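Local coordinates for kinetochore protein mis18 (PDB 5J6P), which helps recruit CENP-A to centromeres, maintaining kinetochore factors and the deacetylated state of central-core histones, and is represented here by its zinc-binding Yippee-like domain, at residues Q14-S19 with E39-V44; L34-E39 with D86-S91; V57-S62 with V73-P78. One frame throughout, in Å; residues are numbered along the deposited sequence.

Contact 1: Q14-S19 with E39-V44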
loop_
_atom_site.group_PDB
_atom_site.type_symbol
_atom_site.label_atom_id
_atom_site.label_comp_id
_atom_site.label_asym_id
_atom_site.label_seq_id
_atom_site.Cartn_x
_atom_site.Cartn_y
_atom_site.Cartn_z
ATOM N N GLN A 14 0.968 -2.719 -6.725
ATOM C CA GLN A 14 2.273 -2.860 -6.155
ATOM C C GLN A 14 2.712 -1.547 -5.534
ATOM O O GLN A 14 2.622 -0.494 -6.161
ATOM C CB GLN A 14 3.287 -3.277 -7.213
ATOM C CG GLN A 14 4.659 -3.451 -6.597
ATOM C CD GLN A 14 5.676 -4.050 -7.530
ATOM O OE1 GLN A 14 5.690 -3.805 -8.767
ATOM N NE2 GLN A 14 6.579 -4.802 -6.940
ATOM N N ILE A 15 3.210 -1.614 -4.311
ATOM C CA ILE A 15 3.729 -0.425 -3.656
ATOM C C ILE A 15 5.099 -0.154 -4.226
ATOM O O ILE A 15 5.934 -1.042 -4.202
ATOM C CB ILE A 15 3.846 -0.596 -2.140
ATOM C CG1 ILE A 15 2.449 -0.547 -1.532
ATOM C CG2 ILE A 15 4.727 0.479 -1.523
ATOM C CD1 ILE A 15 2.366 -1.164 -0.150
ATOM N N VAL A 16 5.306 1.075 -4.705
ATOM C CA VAL A 16 6.581 1.492 -5.294
ATOM C C VAL A 16 7.410 2.416 -4.380
ATOM O O VAL A 16 8.632 2.471 -4.485
ATOM C CB VAL A 16 6.354 2.141 -6.670
ATOM C CG1 VAL A 16 5.605 1.177 -7.599
ATOM C CG2 VAL A 16 5.609 3.470 -6.549
ATOM N N GLY A 17 6.747 3.150 -3.496
ATOM C CA GLY A 17 7.433 3.825 -2.412
ATOM C C GLY A 17 6.484 4.562 -1.508
ATOM O O GLY A 17 5.275 4.295 -1.527
ATOM N N ASP A 18 7.028 5.511 -0.748
ATOM C CA ASP A 18 6.240 6.313 0.202
ATOM C C ASP A 18 6.715 7.733 0.259
ATOM O O ASP A 18 7.710 8.090 -0.368
ATOM C CB ASP A 18 6.332 5.710 1.590
ATOM C CG ASP A 18 7.746 5.604 2.056
ATOM O OD1 ASP A 18 8.475 6.621 2.007
ATOM O OD2 ASP A 18 8.136 4.493 2.442
ATOM N N SER A 19 5.996 8.532 1.037
ATOM C CA SER A 19 6.281 9.954 1.212
ATOM C C SER A 19 7.608 10.251 1.825
ATOM O O SER A 19 8.141 11.305 1.596
ATOM C CB SER A 19 5.227 10.631 2.075
ATOM O OG SER A 19 4.243 11.185 1.223
ATOM N N GLU A 39 12.935 -1.924 -3.941
ATOM C CA GLU A 39 14.005 -2.417 -4.791
ATOM C C GLU A 39 13.509 -3.069 -6.064
ATOM O O GLU A 39 13.769 -2.562 -7.172
ATOM C CB GLU A 39 14.954 -3.348 -4.048
ATOM C CG GLU A 39 16.203 -2.628 -3.559
ATOM C CD GLU A 39 17.064 -3.509 -2.683
ATOM O OE1 GLU A 39 17.228 -4.703 -3.036
ATOM O OE2 GLU A 39 17.564 -3.007 -1.644
ATOM N N ASN A 40 12.764 -4.154 -5.946
ATOM C CA ASN A 40 12.376 -4.791 -7.181
ATOM C C ASN A 40 11.041 -4.302 -7.772
ATOM O O ASN A 40 10.554 -4.891 -8.737
ATOM C CB ASN A 40 12.527 -6.303 -7.050
ATOM C CG ASN A 40 13.996 -6.722 -7.012
ATOM O OD1 ASN A 40 14.436 -7.417 -6.094
ATOM N ND2 ASN A 40 14.776 -6.258 -7.996
ATOM N N SER A 41 10.507 -3.170 -7.291
ATOM C CA SER A 41 9.229 -2.690 -7.795
ATOM C C SER A 41 9.242 -2.074 -9.199
ATOM O O SER A 41 8.182 -1.859 -9.782
ATOM C CB SER A 41 8.640 -1.663 -6.857
ATOM O OG SER A 41 9.463 -0.526 -6.807
ATOM N N VAL A 42 10.413 -1.811 -9.762
ATOM C CA VAL A 42 10.502 -0.831 -10.837
ATOM C C VAL A 42 11.676 -1.140 -11.750
ATOM O O VAL A 42 12.744 -1.516 -11.257
ATOM C CB VAL A 42 10.514 0.591 -10.178
ATOM C CG1 VAL A 42 11.752 1.403 -10.473
ATOM C CG2 VAL A 42 9.251 1.341 -10.527
ATOM N N ARG A 43 11.452 -0.995 -13.058
ATOM C CA ARG A 43 12.445 -1.297 -14.119
ATOM C C ARG A 43 12.707 -0.038 -14.936
ATOM O O ARG A 43 11.766 0.651 -15.319
ATOM C CB ARG A 43 11.871 -2.365 -15.054
ATOM C CG ARG A 43 12.771 -2.918 -16.170
ATOM C CD ARG A 43 11.999 -3.667 -17.280
ATOM N NE ARG A 43 10.939 -4.475 -16.677
ATOM C CZ ARG A 43 9.640 -4.479 -16.993
ATOM N NH1 ARG A 43 9.139 -3.793 -18.005
ATOM N NH2 ARG A 43 8.820 -5.261 -16.299
ATOM N N VAL A 44 13.980 0.259 -15.211
ATOM C CA VAL A 44 14.366 1.384 -16.072
ATOM C C VAL A 44 14.540 0.814 -17.470
ATOM O O VAL A 44 15.359 -0.062 -17.651
ATOM C CB VAL A 44 15.716 1.977 -15.626
ATOM C CG1 VAL A 44 16.055 3.211 -16.443
ATOM C CG2 VAL A 44 15.696 2.350 -14.150
#
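The flat carboxamide of Gln14 lies against Ser41, whose CB sits over one of its faces, with the CA set off to the side. Ser41 CB stands almost directly above Gln14 CD, 3.9 Å away, and the CA of Ser41 is 3.8 Å from the same CD. This van der Waals contact of CB with the amide face at CD does not depend on which way round the amide is turned. The side chains of Cys12 and Cys63, two of the four cysteine ligands of the zinc ion, come within about 3 Å of the Gln14 side chain at the nearest atoms. An extended chain carries the amide there, with CG trans to the backbone N (chi1 -179°). A second flat group, the Ile15 peptide, meets the same residue through its carbonyl, Ile15 O lying 3.8 Å from Ser41 CB. Val16 adds its CA, 3.8 Å from Ser41 OG. That hydroxyl is turned between the backbone N and the carbonyl carbon (chi1 64°) and is hydrogen-bonded to Val38 O, so this buried polar atom is satisfied from just before its own segment. Ser41 thus sits against Gln14, Ile15 and Val16 in turn. Asp18, further along the first strand, is hydrogen-bonded to Tyr98 of the second subunit. The contact joins the two sheets of the beta-tent fold beside the zinc site: strand 15-18 bonds to strand 5-9, while 39-44 is a loop that runs into strand 42-50 at Val42, the neighbour of strand 57-63.

Contact 2: L34-E39 with D86-S91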
loop_
_atom_site.group_PDB
_atom_site.type_symbol
_atom_site.label_atom_id
_atom_site.label_comp_id
_atom_site.label_asym_id
_atom_site.label_seq_id
_atom_site.Cartn_x
_atom_site.Cartn_y
_atom_site.Cartn_z
ATOM N N LEU A 34 10.817 11.184 -6.235
ATOM C CA LEU A 34 11.215 10.469 -5.048
ATOM C C LEU A 34 12.657 10.070 -5.216
ATOM O O LEU A 34 13.067 9.739 -6.305
ATOM C CB LEU A 34 10.386 9.166 -4.892
ATOM C CG LEU A 34 9.114 8.976 -4.025
ATOM C CD1 LEU A 34 8.036 10.030 -4.241
ATOM C CD2 LEU A 34 8.525 7.582 -4.257
ATOM N N SER A 35 13.375 10.017 -4.108
ATOM C CA SER A 35 14.774 9.687 -4.065
ATOM C C SER A 35 14.996 8.218 -3.833
ATOM O O SER A 35 16.154 7.739 -3.813
ATOM C CB SER A 35 15.432 10.455 -2.913
ATOM O OG SER A 35 14.922 10.037 -1.652
ATOM N N ASP A 36 13.907 7.500 -3.565
ATOM C CA ASP A 36 14.008 6.051 -3.434
ATOM C C ASP A 36 12.711 5.354 -3.792
ATOM O O ASP A 36 11.625 5.942 -3.689
ATOM C CB ASP A 36 14.475 5.621 -2.017
ATOM C CG ASP A 36 15.226 4.279 -2.034
ATOM O OD1 ASP A 36 15.310 3.650 -3.115
ATOM O OD2 ASP A 36 15.743 3.847 -0.982
ATOM N N ALA A 37 12.850 4.092 -4.206
ATOM C CA ALA A 37 11.713 3.222 -4.402
ATOM C C ALA A 37 12.037 1.828 -4.002
ATOM O O ALA A 37 13.176 1.439 -3.960
ATOM C CB ALA A 37 11.291 3.248 -5.863
ATOM N N VAL A 38 10.999 1.048 -3.792
ATOM C CA VAL A 38 11.162 -0.353 -3.422
ATOM C C VAL A 38 12.026 -1.092 -4.435
ATOM O O VAL A 38 11.846 -0.935 -5.644
ATOM C CB VAL A 38 9.805 -1.067 -3.344
ATOM C CG1 VAL A 38 10.018 -2.539 -3.001
ATOM C CG2 VAL A 38 8.863 -0.356 -2.356
ATOM N N GLU A 39 12.935 -1.924 -3.941
ATOM C CA GLU A 39 14.005 -2.417 -4.791
ATOM C C GLU A 39 13.509 -3.069 -6.064
ATOM O O GLU A 39 13.769 -2.562 -7.172
ATOM C CB GLU A 39 14.954 -3.348 -4.048
ATOM C CG GLU A 39 16.203 -2.628 -3.559
ATOM C CD GLU A 39 17.064 -3.509 -2.683
ATOM O OE1 GLU A 39 17.228 -4.703 -3.036
ATOM O OE2 GLU A 39 17.564 -3.007 -1.644
ATOM N N ASP A 86 18.677 11.449 -11.824
ATOM C CA ASP A 86 18.887 10.150 -11.198
ATOM C C ASP A 86 17.994 9.877 -9.975
ATOM O O ASP A 86 18.429 9.239 -8.981
ATOM C CB ASP A 86 20.377 9.947 -10.939
ATOM C CG ASP A 86 21.159 9.854 -12.228
ATOM O OD1 ASP A 86 20.503 9.789 -13.296
ATOM O OD2 ASP A 86 22.411 9.849 -12.189
ATOM N N MET A 87 16.746 10.347 -10.093
ATOM C CA MET A 87 15.712 10.135 -9.098
ATOM C C MET A 87 14.461 9.643 -9.813
ATOM O O MET A 87 14.256 9.924 -11.008
ATOM C CB MET A 87 15.350 11.416 -8.316
ATOM C CG MET A 87 16.491 12.176 -7.687
ATOM S SD MET A 87 17.120 11.734 -6.060
ATOM C CE MET A 87 18.185 10.300 -6.328
ATOM N N TYR A 88 13.598 9.004 -9.022
ATOM C CA TYR A 88 12.381 8.377 -9.502
ATOM C C TYR A 88 11.264 9.378 -9.635
ATOM O O TYR A 88 10.734 9.815 -8.645
ATOM C CB TYR A 88 11.942 7.236 -8.579
ATOM C CG TYR A 88 13.019 6.199 -8.344
ATOM C CD1 TYR A 88 13.183 5.115 -9.193
ATOM C CD2 TYR A 88 13.869 6.305 -7.257
ATOM C CE1 TYR A 88 14.171 4.154 -8.950
ATOM C CE2 TYR A 88 14.854 5.367 -7.009
ATOM C CZ TYR A 88 15.003 4.291 -7.851
ATOM O OH TYR A 88 15.991 3.386 -7.544
ATOM N N THR A 89 10.900 9.697 -10.868
ATOM C CA THR A 89 9.876 10.679 -11.163
ATOM C C THR A 89 8.623 9.980 -11.680
ATOM O O THR A 89 8.535 9.583 -12.842
ATOM C CB THR A 89 10.385 11.719 -12.209
ATOM O OG1 THR A 89 11.574 12.379 -11.715
ATOM C CG2 THR A 89 9.339 12.743 -12.524
ATOM N N PHE A 90 7.630 9.913 -10.808
ATOM C CA PHE A 90 6.373 9.221 -11.054
ATOM C C PHE A 90 5.242 10.055 -11.622
ATOM O O PHE A 90 5.067 11.219 -11.307
ATOM C CB PHE A 90 5.906 8.571 -9.745
ATOM C CG PHE A 90 6.805 7.449 -9.292
ATOM C CD1 PHE A 90 6.866 6.271 -10.008
ATOM C CD2 PHE A 90 7.610 7.578 -8.185
ATOM C CE1 PHE A 90 7.725 5.242 -9.622
ATOM C CE2 PHE A 90 8.458 6.560 -7.800
ATOM C CZ PHE A 90 8.510 5.380 -8.509
ATOM N N SER A 91 4.428 9.389 -12.410
ATOM C CA SER A 91 3.311 9.969 -13.116
ATOM C C SER A 91 2.046 9.869 -12.214
ATOM O O SER A 91 1.644 8.784 -11.865
ATOM C CB SER A 91 3.191 9.166 -14.429
ATOM O OG SER A 91 2.369 9.773 -15.391
#
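Ala37 presents its methyl group as a bump to the flat ring of Tyr88. Its CB stands 4.0 Å from the ring centroid and only 3° off the normal, a CH-pi contact centred on the face. The same methyl also comes up to the edge of the Phe90 ring, so it fills the angle between two aromatics projecting from one side of the strand. Leu34 provides a second bump: its CD2 comes 3.7 Å from Phe90 CE2, the two side chains crossing at about a right angle. Met87 folds back beyond CB, bent at both chi2 (-85°) and chi3, which lays SD 3.7 Å from Ser35 CA and covers the backbone there. Leu34 and Tyr88 also form an antiparallel hydrogen-bonded pair, Leu34 N to Tyr88 O at 2.8 Å and Tyr88 N to Leu34 O at 2.9 Å. The bridge fixes the register, and the chain then passes along the Tyr88 ring edge at Leu34 O and Ser35 C before Ala37 reaches the face. Ser35 OG is hydrogen-bonded to Ala21 O, tying this loop to the residue just before the outer strand 22-26. In the six-stranded sheet, strand 88-91 runs between strands 31-34 and 69-76, and both Tyr88 and Phe90 pack on Leu61 of strand 57-63.

Contact 3: V57-S62 with V73-P78; sequences VYSELS and VYNSTP
Val57, which has the most surface buried here, carries the irregularity of this antiparallel pairing. Opposite it stand two residues, Asn75 and Ser76, which makes a classic beta bulge: Val57 O accepts from the backbone N of Ser76, while Val57 N is bonded to Ser76 O at 2.9 Å. The backbone N of Asn75 also points at Val57 O, but it is modelled implausibly close, so the detail of that bond is doubtful. Val57 CB also meets Ser76 CB at 3.9 Å. From the extra residue, the Asn75 amide reaches over to the facing strand, its ND2 making weak bonds to Val57 O and Ser59 OG; the latter is also hydrogen-bonded to Thr47 O. Val73, the next most covered, restores regular pairing with Ser59, through Val73 N to Ser59 O at 2.8 Å and Ser59 N to Val73 O at 3.0 Å. Its CG2 branch touches Leu61 CD2 at 4.0 Å. Tyr58 lies in between, a non-hydrogen-bonded partner of Tyr74. With CG placed between the backbone N and the carbonyl carbon (chi1 71°), the Tyr58 side chain lies beside that of Tyr74, pointing the same way, the rings oblique at 59°. Tyr58 CB sits over the Tyr74 face, 4.0 Å from its centroid, in a CH-pi contact. Lys72 adds a cation-pi contact to Tyr58. In the six-stranded sheet this hairpin has strand 42-50 beside 57-63 and strand 88-91 beside 69-76.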
loop_
_atom_site.group_PDB
_atom_site.type_symbol
_atom_site.label_atom_id
_atom_site.label_comp_id
_atom_site.label_asym_id
_atom_site.label_seq_id
_atom_site.Cartn_x
_atom_site.Cartn_y
_atom_site.Cartn_z
ATOM N N VAL A 57 16.868 14.471 -20.771
ATOM C CA VAL A 57 16.880 13.087 -21.223
ATOM C C VAL A 57 16.486 12.109 -20.092
ATOM O O VAL A 57 17.115 12.049 -19.022
ATOM C CB VAL A 57 18.238 12.740 -21.866
ATOM C CG1 VAL A 57 18.415 11.241 -22.087
ATOM C CG2 VAL A 57 18.387 13.511 -23.169
ATOM N N TYR A 58 15.460 11.313 -20.378
ATOM C CA TYR A 58 14.934 10.345 -19.438
ATOM C C TYR A 58 14.756 8.980 -20.054
ATOM O O TYR A 58 14.533 8.828 -21.253
ATOM C CB TYR A 58 13.603 10.816 -18.914
ATOM C CG TYR A 58 12.486 10.768 -19.931
ATOM C CD1 TYR A 58 11.763 9.598 -20.138
ATOM C CD2 TYR A 58 12.114 11.892 -20.639
ATOM C CE1 TYR A 58 10.727 9.549 -21.036
ATOM C CE2 TYR A 58 11.072 11.850 -21.543
ATOM C CZ TYR A 58 10.391 10.670 -21.737
ATOM O OH TYR A 58 9.357 10.597 -22.623
ATOM N N SER A 59 14.857 7.988 -19.195
ATOM C CA SER A 59 14.472 6.626 -19.501
ATOM C C SER A 59 13.140 6.347 -18.794
ATOM O O SER A 59 12.924 6.803 -17.671
ATOM C CB SER A 59 15.560 5.682 -19.028
ATOM O OG SER A 59 16.674 5.782 -19.895
ATOM N N GLU A 60 12.251 5.617 -19.460
ATOM C CA GLU A 60 10.965 5.230 -18.886
ATOM C C GLU A 60 11.068 4.275 -17.683
ATOM O O GLU A 60 11.938 3.416 -17.677
ATOM C CB GLU A 60 10.139 4.586 -19.956
ATOM C CG GLU A 60 9.573 5.596 -20.933
ATOM C CD GLU A 60 8.644 4.956 -21.943
ATOM O OE1 GLU A 60 8.940 3.800 -22.356
ATOM O OE2 GLU A 60 7.635 5.610 -22.307
ATOM N N LEU A 61 10.200 4.475 -16.667
ATOM C CA LEU A 61 10.042 3.548 -15.523
ATOM C C LEU A 61 8.784 2.693 -15.652
ATOM O O LEU A 61 7.669 3.245 -15.805
ATOM C CB LEU A 61 9.873 4.301 -14.223
ATOM C CG LEU A 61 11.030 4.828 -13.416
ATOM C CD1 LEU A 61 10.471 5.458 -12.143
ATOM C CD2 LEU A 61 11.985 3.689 -13.117
ATOM N N SER A 62 8.961 1.371 -15.513
ATOM C CA SER A 62 7.873 0.362 -15.593
ATOM C C SER A 62 7.637 -0.393 -14.260
ATOM O O SER A 62 8.608 -0.634 -13.553
ATOM C CB SER A 62 8.250 -0.642 -16.659
ATOM O OG SER A 62 8.327 -0.035 -17.945
ATOM N N VAL A 73 13.101 8.229 -15.247
ATOM C CA VAL A 73 14.299 8.737 -14.599
ATOM C C VAL A 73 14.945 9.703 -15.543
ATOM O O VAL A 73 15.438 9.287 -16.600
ATOM C CB VAL A 73 15.311 7.630 -14.334
ATOM C CG1 VAL A 73 16.553 8.210 -13.667
ATOM C CG2 VAL A 73 14.683 6.554 -13.459
ATOM N N TYR A 74 14.986 10.975 -15.162
ATOM C CA TYR A 74 15.779 11.949 -15.924
ATOM C C TYR A 74 17.269 11.690 -15.690
ATOM O O TYR A 74 17.741 11.765 -14.555
ATOM C CB TYR A 74 15.384 13.362 -15.574
ATOM C CG TYR A 74 13.995 13.656 -16.073
ATOM C CD1 TYR A 74 12.883 13.323 -15.343
ATOM C CD2 TYR A 74 13.797 14.205 -17.311
ATOM C CE1 TYR A 74 11.612 13.604 -15.819
ATOM C CE2 TYR A 74 12.533 14.448 -17.808
ATOM C CZ TYR A 74 11.450 14.155 -17.057
ATOM O OH TYR A 74 10.190 14.390 -17.543
ATOM N N ASN A 75 17.971 11.324 -16.770
ATOM C CA ASN A 75 19.400 10.996 -16.733
ATOM C C ASN A 75 20.273 12.236 -16.962
ATOM O O ASN A 75 21.379 12.321 -16.396
ATOM C CB ASN A 75 19.759 9.946 -17.795
ATOM C CG ASN A 75 18.739 8.827 -17.891
ATOM O OD1 ASN A 75 18.726 7.902 -17.080
ATOM N ND2 ASN A 75 17.889 8.900 -18.893
ATOM N N SER A 76 19.769 13.165 -17.792
ATOM C CA SER A 76 20.462 14.388 -18.152
ATOM C C SER A 76 19.544 15.545 -18.050
ATOM O O SER A 76 18.483 15.562 -18.665
ATOM C CB SER A 76 20.982 14.365 -19.591
ATOM O OG SER A 76 21.898 13.312 -19.758
ATOM N N THR A 77 20.006 16.546 -17.318
ATOM C CA THR A 77 19.249 17.755 -17.073
ATOM C C THR A 77 20.135 18.996 -17.198
ATOM O O THR A 77 21.397 18.885 -17.197
ATOM C CB THR A 77 18.657 17.718 -15.648
ATOM O OG1 THR A 77 19.654 17.277 -14.704
ATOM C CG2 THR A 77 17.506 16.766 -15.603
ATOM N N PRO A 78 19.482 20.178 -17.303
ATOM C CA PRO A 78 20.090 21.471 -17.041
ATOM C C PRO A 78 20.432 21.597 -15.561
ATOM O O PRO A 78 20.311 20.617 -14.840
ATOM C CB PRO A 78 18.938 22.438 -17.326
ATOM C CG PRO A 78 18.166 21.783 -18.402
ATOM C CD PRO A 78 18.164 20.350 -17.954
#

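In the fold
From the N terminus, the chain first passes 14-19, and contact 1 closes a loop when it returns at 39-44, having made strands 22-26 and 31-34 on the way. Contact 2 begins within that loop, at 34-39, and is completed only at 86-91, so the two cross; they share Glu39 and are joined by a probable hydrogen bond from Val38 N to Val16 O. Contact 3 opens after contact 1 has closed and lies wholly within the span of contact 2, as a local hairpin. Contact 1 links the two sheets, with Val38 adding a tie from contact 2; contacts 2 and 3 chiefly join strands of the larger one, with Leu61 packing on both Val42 and Phe90.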